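Local coordinates for protein beta-ketoacyl synthase (Burkholderia phymatum, PDB 4EWG) that probably catalyses the condensation step of fatty acid chain elongation, as a 3-oxoacyl-[acyl-carrier-protein] synthase of the thiolase-like superfamily, at residues Met74-Val77 / Ser78-Val82; Asp133-Ser136 / Asn137-Val140; Gly171-Ala174 / Ile175-Tyr179; Glu197-Gly200 / Pro201-Ala204. All blocks are in the same frame, centred on the assembly; numbering follows the deposited sequence.

Contact 1: residues Met74-Val77 / Ser78-Val82; sequences MGRV and SMYAV
The ring of Tyr80 carries the carbonyl oxygen of Arg76 over one face, 3.1 Å above the plane and displaced from the ring centre, while NH2 of the same arginine lies in plane at its edge. Phe60 meets the Tyr80 ring edge-to-face. The guanidinium stands almost perpendicular to the ring (89°) and has Tyr80 CE1 over one face. Bent at chi3 (83°), the arginine chain folds back so that NE donates to Tyr80 OH at 2.7 Å, an angled bond tilted out of the guanidinium plane; a weak bond from NH2 reaches the same hydroxyl, which also bonds with Glu237. On another side of the turn, Met74 packs through CB against Met79 CG (3.7 Å), and its extended chain brings CE to Val82 CG2 (4.1 Å). Gly75 is the N-cap: its carbonyl receives Met79 N, and its own N-H is linked through a water to Ser78 OG, which also bonds with Thr146. Backbone bonds Tyr80 N to Arg76 O and Ala81 N to Val77 O continue the turn. Thus begins helix 76-92, with Met74 and Val82 against Phe154 of helix 146-154, and Val77 and Ala81 on Ala195 of strand 189-196.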
loop_
_atom_site.group_PDB
_atom_site.type_symbol
_atom_site.label_atom_id
_atom_site.label_comp_id
_atom_site.label_asym_id
_atom_site.label_seq_id
_atom_site.Cartn_x
_atom_site.Cartn_y
_atom_site.Cartn_z
ATOM N N MET A 74 15.306 8.123 5.943
ATOM C CA MET A 74 15.196 6.735 6.423
ATOM C C MET A 74 15.226 6.572 7.950
ATOM O O MET A 74 16.182 6.978 8.583
ATOM C CB MET A 74 16.389 5.916 5.921
ATOM C CG MET A 74 16.680 6.008 4.442
ATOM S SD MET A 74 17.976 4.826 3.994
ATOM C CE MET A 74 18.464 5.447 2.386
ATOM N N GLY A 75 14.195 5.939 8.522
ATOM C CA GLY A 75 14.309 5.351 9.858
ATOM C C GLY A 75 14.789 3.938 9.671
ATOM O O GLY A 75 15.134 3.568 8.548
ATOM N N ARG A 76 14.780 3.135 10.730
ATOM C CA ARG A 76 15.407 1.820 10.678
ATOM C C ARG A 76 14.786 0.908 9.630
ATOM O O ARG A 76 15.496 0.232 8.881
ATOM C CB ARG A 76 15.365 1.101 12.038
ATOM C CG ARG A 76 16.435 1.546 13.009
ATOM C CD ARG A 76 16.376 0.834 14.357
ATOM N NE ARG A 76 17.044 -0.504 14.371
ATOM C CZ ARG A 76 18.385 -0.714 14.350
ATOM N NH1 ARG A 76 19.251 0.319 14.268
ATOM N NH2 ARG A 76 18.864 -1.970 14.380
ATOM N N VAL A 77 13.463 0.865 9.588
ATOM C CA VAL A 77 12.770 -0.075 8.703
ATOM C C VAL A 77 13.146 0.186 7.241
ATOM O O VAL A 77 13.327 -0.748 6.464
ATOM C CB VAL A 77 11.233 -0.030 8.911
ATOM C CG1 VAL A 77 10.662 1.327 8.513
ATOM C CG2 VAL A 77 10.537 -1.152 8.127
ATOM N N SER A 78 13.256 1.448 6.883
ATOM C CA SER A 78 13.651 1.821 5.541
ATOM C C SER A 78 15.135 1.515 5.338
ATOM O O SER A 78 15.521 1.064 4.286
ATOM C CB SER A 78 13.343 3.302 5.259
ATOM O OG SER A 78 11.948 3.472 5.022
ATOM N N MET A 79 15.956 1.704 6.373
ATOM C CA MET A 79 17.369 1.272 6.289
ATOM C C MET A 79 17.508 -0.233 6.090
ATOM O O MET A 79 18.316 -0.682 5.260
ATOM C CB MET A 79 18.165 1.721 7.493
ATOM C CG MET A 79 18.337 3.216 7.562
ATOM S SD MET A 79 19.597 3.731 8.723
ATOM C CE MET A 79 18.886 3.235 10.306
ATOM N N TYR A 80 16.705 -1.018 6.803
ATOM C CA TYR A 80 16.700 -2.483 6.583
ATOM C C TYR A 80 16.309 -2.791 5.130
ATOM O O TYR A 80 16.946 -3.585 4.460
ATOM C CB TYR A 80 15.708 -3.177 7.481
ATOM C CG TYR A 80 15.911 -3.054 8.992
ATOM C CD1 TYR A 80 17.055 -2.505 9.562
ATOM C CD2 TYR A 80 14.921 -3.515 9.851
ATOM C CE1 TYR A 80 17.209 -2.432 10.943
ATOM C CE2 TYR A 80 15.065 -3.439 11.224
ATOM C CZ TYR A 80 16.208 -2.909 11.762
ATOM O OH TYR A 80 16.309 -2.860 13.162
ATOM N N ALA A 81 15.255 -2.124 4.668
ATOM C CA ALA A 81 14.687 -2.362 3.343
ATOM C C ALA A 81 15.754 -2.067 2.271
ATOM O O ALA A 81 15.959 -2.867 1.367
ATOM C CB ALA A 81 13.455 -1.486 3.131
ATOM N N VAL A 82 16.426 -0.916 2.404
ATOM C CA VAL A 82 17.455 -0.509 1.459
ATOM C C VAL A 82 18.667 -1.465 1.482
ATOM O O VAL A 82 19.150 -1.886 0.445
ATOM C CB VAL A 82 17.901 0.930 1.704
ATOM C CG1 VAL A 82 19.114 1.267 0.853
ATOM C CG2 VAL A 82 16.755 1.900 1.398
HETATM O O HOH W 1 11.609 4.936 7.544
#

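Contact 2: residues Asp133-Ser136 / Asn137-Val140; sequences DVTS and NSYV
Thr135 to Ser138 make a type I beta turn, closed by a bond from Ser138 N to Thr135 O (3.2 Å) in which the donor sits well above the carbonyl plane. The hydroxyl of Thr135 reaches forward and that of Ser138 reaches back, each to a backbone N-H. Thr135 OG1, held between its backbone N and carbonyl carbon (chi1 81°), accepts from Asn137 N at 3.0 Å. Ser138 OG lies beside its own backbone N (chi1 -66°) and receives the N-H of Thr135, its N 3.0 Å away, in a nearly straight bond of 171°. A water 2.6 Å from Ser138 OG adds a further partner and makes a weak, long bond to Asp133 O. Two more waters carry the turn into the helix: one joins Thr135 O to Tyr139 N, the other Ser136 O to Val140 N. Ser138 and Val134 both rest on Phe122 of helix 116-128, whose Arg120 forms a salt bridge with Asp133. Tyr139 reaches the second subunit, its ring edge-to-face with Phe399 and its OH hydrogen-bonded to Ser112 O of that subunit. Thr135 and Ser138 form a capping box, with the forward side-chain bond going to Asn137 N, in the turn that leads into the short helix 138-142.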
loop_
_atom_site.group_PDB
_atom_site.type_symbol
_atom_site.label_atom_id
_atom_site.label_comp_id
_atom_site.label_asym_id
_atom_site.label_seq_id
_atom_site.Cartn_x
_atom_site.Cartn_y
_atom_site.Cartn_z
ATOM N N ASP A 133 10.099 18.131 17.770
ATOM C CA ASP A 133 10.795 17.165 16.942
ATOM C C ASP A 133 10.082 16.834 15.663
ATOM O O ASP A 133 10.402 15.846 14.997
ATOM C CB ASP A 133 10.999 15.879 17.734
ATOM C CG ASP A 133 11.833 16.092 18.979
ATOM O OD1 ASP A 133 12.575 17.070 19.045
ATOM O OD2 ASP A 133 11.758 15.252 19.884
ATOM N N VAL A 134 9.085 17.619 15.299
ATOM C CA VAL A 134 8.448 17.401 14.002
ATOM C C VAL A 134 9.293 18.160 13.020
ATOM O O VAL A 134 9.447 19.360 13.171
ATOM C CB VAL A 134 6.988 17.914 14.009
ATOM C CG1 VAL A 134 6.425 17.983 12.593
ATOM C CG2 VAL A 134 6.153 17.056 14.952
ATOM N N THR A 135 9.863 17.471 12.030
ATOM C CA THR A 135 10.635 18.143 10.952
ATOM C C THR A 135 10.059 17.872 9.584
ATOM O O THR A 135 9.103 17.110 9.421
ATOM C CB THR A 135 12.112 17.705 10.928
ATOM O OG1 THR A 135 12.239 16.441 10.252
ATOM C CG2 THR A 135 12.688 17.646 12.355
ATOM N N SER A 136 10.682 18.468 8.583
ATOM C CA SER A 136 10.286 18.269 7.191
ATOM C C SER A 136 10.557 16.868 6.680
ATOM O O SER A 136 10.113 16.529 5.623
ATOM C CB SER A 136 10.979 19.283 6.296
ATOM O OG SER A 136 12.379 19.054 6.287
ATOM N N ASN A 137 11.290 16.069 7.453
ATOM C CA ASN A 137 11.616 14.680 7.120
ATOM C C ASN A 137 10.781 13.656 7.887
ATOM O O ASN A 137 10.899 12.460 7.640
ATOM C CB ASN A 137 13.108 14.407 7.409
ATOM C CG ASN A 137 14.008 15.025 6.386
ATOM O OD1 ASN A 137 13.774 14.878 5.212
ATOM N ND2 ASN A 137 15.054 15.691 6.820
ATOM N N SER A 138 9.960 14.114 8.809
ATOM C CA SER A 138 9.220 13.184 9.673
ATOM C C SER A 138 8.223 12.327 8.876
ATOM O O SER A 138 8.154 11.090 9.038
ATOM C CB SER A 138 8.520 13.965 10.792
ATOM O OG SER A 138 9.460 14.568 11.686
ATOM N N TYR A 139 7.478 12.964 7.978
ATOM C CA TYR A 139 6.438 12.236 7.230
ATOM C C TYR A 139 7.040 11.114 6.395
ATOM O O TYR A 139 6.504 9.991 6.399
ATOM C CB TYR A 139 5.564 13.152 6.331
ATOM C CG TYR A 139 4.540 12.327 5.568
ATOM C CD1 TYR A 139 3.520 11.658 6.252
ATOM C CD2 TYR A 139 4.628 12.163 4.210
ATOM C CE1 TYR A 139 2.584 10.891 5.580
ATOM C CE2 TYR A 139 3.707 11.378 3.516
ATOM C CZ TYR A 139 2.690 10.725 4.207
ATOM O OH TYR A 139 1.769 9.922 3.535
ATOM N N VAL A 140 8.142 11.398 5.694
ATOM C CA VAL A 140 8.724 10.401 4.774
ATOM C C VAL A 140 9.309 9.187 5.503
ATOM O O VAL A 140 9.329 8.058 4.969
ATOM C CB VAL A 140 9.806 11.021 3.824
ATOM C CG1 VAL A 140 10.973 11.659 4.585
ATOM C CG2 VAL A 140 10.328 9.958 2.874
HETATM O O HOH W 2 10.326 12.827 13.346
HETATM O O HOH W 3 7.147 15.637 7.843
HETATM O O HOH W 4 8.904 14.134 5.196
#

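Contact 3: residues Gly171-Ala174 / Ile175-Tyr179; sequences GSQA and IGYAY
Gln173 and Tyr177, one helical turn apart, point the same way, with amide and ring planes 44° apart. Both side chains leave with CG anti to the carbonyl carbon (chi1 -73° and -67°), which sets them side by side. Gln173 CB is 3.9 Å from Tyr177 CE2, its CD 3.8 Å from that same ring atom, and NE2 comes to 3.1 Å from Tyr177 OH, too poorly angled to be a hydrogen bond. Both groups instead turn to one acceptor, since Gln173 NE2 and Tyr177 OH each bond to the carbonyl oxygen of Ile161 of the second subunit. Ser166 OG binds Gln173 OE1, a pairing consistent with the amide orientation that turns NE2 to the neighbouring chain. Beneath the pair, Tyr177 N donates to Gln173 O at 2.8 Å, and the equivalent bonds from Ile175, Gly176 and Ala178 keep the helix regular. On another flank Ile175 folds CG1 over Gly171 O (3.3 Å), while Ser172 OG bonds with Thr404. The Gln173/Tyr177 side of helix 170-183 thus meets the second subunit; the helix also packs on strands 238-246, 259-268 and 402-409 of the large mixed sheet, consistent with the inner helical layer of the thiolase fold.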
loop_
_atom_site.group_PDB
_atom_site.type_symbol
_atom_site.label_atom_id
_atom_site.label_comp_id
_atom_site.label_asym_id
_atom_site.label_seq_id
_atom_site.Cartn_x
_atom_site.Cartn_y
_atom_site.Cartn_z
ATOM N N GLY A 171 5.209 -8.413 2.426
ATOM C CA GLY A 171 6.283 -8.974 1.645
ATOM C C GLY A 171 5.793 -9.932 0.584
ATOM O O GLY A 171 6.363 -9.975 -0.528
ATOM N N SER A 172 4.749 -10.685 0.915
ATOM C CA SER A 172 4.175 -11.646 -0.036
ATOM C C SER A 172 3.332 -10.943 -1.088
ATOM O O SER A 172 3.370 -11.325 -2.250
ATOM C CB SER A 172 3.372 -12.732 0.676
ATOM O OG SER A 172 2.443 -12.179 1.617
ATOM N N GLN A 173 2.556 -9.931 -0.707
ATOM C CA GLN A 173 1.869 -9.140 -1.720
ATOM C C GLN A 173 2.866 -8.401 -2.627
ATOM O O GLN A 173 2.613 -8.239 -3.827
ATOM C CB GLN A 173 0.879 -8.147 -1.107
ATOM C CG GLN A 173 -0.380 -8.826 -0.544
ATOM C CD GLN A 173 -1.532 -7.854 -0.286
ATOM O OE1 GLN A 173 -1.333 -6.777 0.268
ATOM N NE2 GLN A 173 -2.723 -8.227 -0.700
ATOM N N ALA A 174 3.992 -7.970 -2.067
ATOM C CA ALA A 174 5.007 -7.304 -2.870
ATOM C C ALA A 174 5.462 -8.271 -3.940
ATOM O O ALA A 174 5.462 -7.933 -5.111
ATOM C CB ALA A 174 6.168 -6.787 -2.016
ATOM N N ILE A 175 5.790 -9.490 -3.543
ATOM C CA ILE A 175 6.305 -10.477 -4.481
ATOM C C ILE A 175 5.231 -10.782 -5.512
ATOM O O ILE A 175 5.497 -10.723 -6.726
ATOM C CB ILE A 175 6.851 -11.775 -3.756
ATOM C CG1 ILE A 175 8.081 -11.402 -2.925
ATOM C CG2 ILE A 175 7.193 -12.928 -4.743
ATOM C CD1 ILE A 175 8.521 -12.417 -1.896
ATOM N N GLY A 176 4.008 -11.019 -5.041
ATOM C CA GLY A 176 2.915 -11.391 -5.928
ATOM C C GLY A 176 2.540 -10.314 -6.918
ATOM O O GLY A 176 2.380 -10.563 -8.111
ATOM N N TYR A 177 2.343 -9.109 -6.426
ATOM C CA TYR A 177 1.930 -8.036 -7.292
ATOM C C TYR A 177 3.088 -7.580 -8.213
ATOM O O TYR A 177 2.862 -7.249 -9.358
ATOM C CB TYR A 177 1.359 -6.840 -6.473
ATOM C CG TYR A 177 0.034 -7.104 -5.719
ATOM C CD1 TYR A 177 -0.913 -8.002 -6.204
ATOM C CD2 TYR A 177 -0.263 -6.420 -4.551
ATOM C CE1 TYR A 177 -2.109 -8.209 -5.544
ATOM C CE2 TYR A 177 -1.443 -6.621 -3.875
ATOM C CZ TYR A 177 -2.378 -7.506 -4.371
ATOM O OH TYR A 177 -3.566 -7.720 -3.678
ATOM N N ALA A 178 4.321 -7.629 -7.729
ATOM C CA ALA A 178 5.498 -7.363 -8.616
ATOM C C ALA A 178 5.528 -8.411 -9.738
ATOM O O ALA A 178 5.724 -8.102 -10.917
ATOM C CB ALA A 178 6.811 -7.349 -7.824
ATOM N N TYR A 179 5.280 -9.643 -9.356
ATOM C CA TYR A 179 5.208 -10.752 -10.323
ATOM C C TYR A 179 4.172 -10.504 -11.421
ATOM O O TYR A 179 4.417 -10.724 -12.607
ATOM C CB TYR A 179 4.912 -12.056 -9.557
ATOM C CG TYR A 179 4.296 -13.165 -10.338
ATOM C CD1 TYR A 179 4.983 -13.786 -11.375
ATOM C CD2 TYR A 179 3.032 -13.626 -10.027
ATOM C CE1 TYR A 179 4.412 -14.837 -12.091
ATOM C CE2 TYR A 179 2.442 -14.681 -10.738
ATOM C CZ TYR A 179 3.135 -15.274 -11.766
ATOM O OH TYR A 179 2.549 -16.331 -12.451
#

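Contact 4: residues Glu197-Gly200 / Pro201-Ala204; sequences ELSG and PAVA
The chain runs extended through Glu197, Leu198 and Ser199, then turns helical at Gly200; Val203 N donates to Ser199 O (3.1 Å) and Ala204 N to Gly200 O (2.8 Å). Ser199 is the N-cap. Its OG sits between the backbone N and the carbonyl carbon (chi1 72°), a rotation that swings the hydroxyl oxygen over the helix start to accept from Ala202 N at 3.1 Å, with an angle of 159°. Ser199 OG also touches carbon, with Pro201 CD and Ala202 CB each 3.4 Å from it. Pro201, lacking an N-H, asks for no acceptor in this first turn. Apart from the cap, Leu198 CD1 meets Val203 CG2 at 4.2 Å, the two side chains crossing obliquely; the leucine also rests on Met40 and Val235, and the valine on Trp43 and Thr51. Before the turn, the carboxylate of Glu197 is satisfied by Ser115 OG, the backbone N of Val116 and the backbone N of Val77 in helix 76-92. Pro201 and Ala204 pack on Phe122 and Met125 of the second subunit, respectively. This is a serine N-cap with proline in the first turn, leading from strand 189-196 into helix 200-207.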
loop_
_atom_site.group_PDB
_atom_site.type_symbol
_atom_site.label_atom_id
_atom_site.label_comp_id
_atom_site.label_asym_id
_atom_site.label_seq_id
_atom_site.Cartn_x
_atom_site.Cartn_y
_atom_site.Cartn_z
ATOM N N GLU A 197 10.747 -2.750 11.617
ATOM C CA GLU A 197 11.654 -2.450 12.709
ATOM C C GLU A 197 10.974 -2.834 14.011
ATOM O O GLU A 197 9.797 -2.678 14.144
ATOM C CB GLU A 197 12.090 -0.981 12.679
ATOM C CG GLU A 197 11.088 0.043 13.189
ATOM C CD GLU A 197 11.519 1.490 12.863
ATOM O OE1 GLU A 197 11.720 1.829 11.676
ATOM O OE2 GLU A 197 11.615 2.300 13.777
ATOM N N LEU A 198 11.722 -3.403 14.931
ATOM C CA LEU A 198 11.175 -3.852 16.205
ATOM C C LEU A 198 10.889 -2.624 17.045
ATOM O O LEU A 198 11.731 -1.735 17.164
ATOM C CB LEU A 198 12.167 -4.772 16.944
ATOM C CG LEU A 198 11.716 -5.376 18.297
ATOM C CD1 LEU A 198 10.475 -6.300 18.130
ATOM C CD2 LEU A 198 12.882 -6.101 19.021
ATOM N N SER A 199 9.704 -2.577 17.626
ATOM C CA SER A 199 9.391 -1.547 18.606
ATOM C C SER A 199 8.339 -2.047 19.595
ATOM O O SER A 199 7.656 -3.042 19.348
ATOM C CB SER A 199 8.859 -0.296 17.922
ATOM O OG SER A 199 7.551 -0.535 17.427
ATOM N N GLY A 200 8.206 -1.329 20.705
ATOM C CA GLY A 200 7.203 -1.656 21.700
ATOM C C GLY A 200 5.799 -1.644 21.101
ATOM O O GLY A 200 5.055 -2.596 21.254
ATOM N N PRO A 201 5.454 -0.568 20.408
ATOM C CA PRO A 201 4.169 -0.497 19.739
ATOM C C PRO A 201 3.916 -1.636 18.775
ATOM O O PRO A 201 2.796 -2.129 18.710
ATOM C CB PRO A 201 4.231 0.834 18.989
ATOM C CG PRO A 201 5.141 1.654 19.816
ATOM C CD PRO A 201 6.184 0.705 20.328
ATOM N N ALA A 202 4.926 -2.038 18.016
ATOM C CA ALA A 202 4.768 -3.162 17.104
ATOM C C ALA A 202 4.349 -4.406 17.918
ATOM O O ALA A 202 3.510 -5.160 17.484
ATOM C CB ALA A 202 6.049 -3.422 16.314
ATOM N N VAL A 203 4.934 -4.604 19.102
ATOM C CA VAL A 203 4.567 -5.749 19.919
ATOM C C VAL A 203 3.176 -5.573 20.555
ATOM O O VAL A 203 2.402 -6.514 20.597
ATOM C CB VAL A 203 5.604 -6.083 20.987
ATOM C CG1 VAL A 203 5.158 -7.295 21.773
ATOM C CG2 VAL A 203 6.929 -6.396 20.318
ATOM N N ALA A 204 2.859 -4.358 20.993
ATOM C CA ALA A 204 1.512 -4.057 21.557
ATOM C C ALA A 204 0.359 -4.474 20.625
ATOM O O ALA A 204 -0.713 -4.873 21.094
ATOM C CB ALA A 204 1.399 -2.575 21.882
#

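How the contacts relate
All four contacts are local and follow one another along the chain in numbered order, within the N-terminal ketosynthase domain. Three mark helix starts (76-92, 138-142 and 200-207), while contact 3 lies inside helix 170-183. Contacts 1 and 4 touch directly, their centres about 15 Å apart: Glu197 OE1 probably accepts from Val77 N at 2.9 Å, tying the loop that follows strand 189-196 to the first turn of helix 76-92. Contact 2 is also about 15 Å from contact 1, centre to centre, without touching it. Contacts 3 and 4, about 24 Å apart between centres, lie on opposite sides of the chain's centre. Contacts 2, 3 and 4 all meet the second subunit, so dimerisation engages separate regions of the fold.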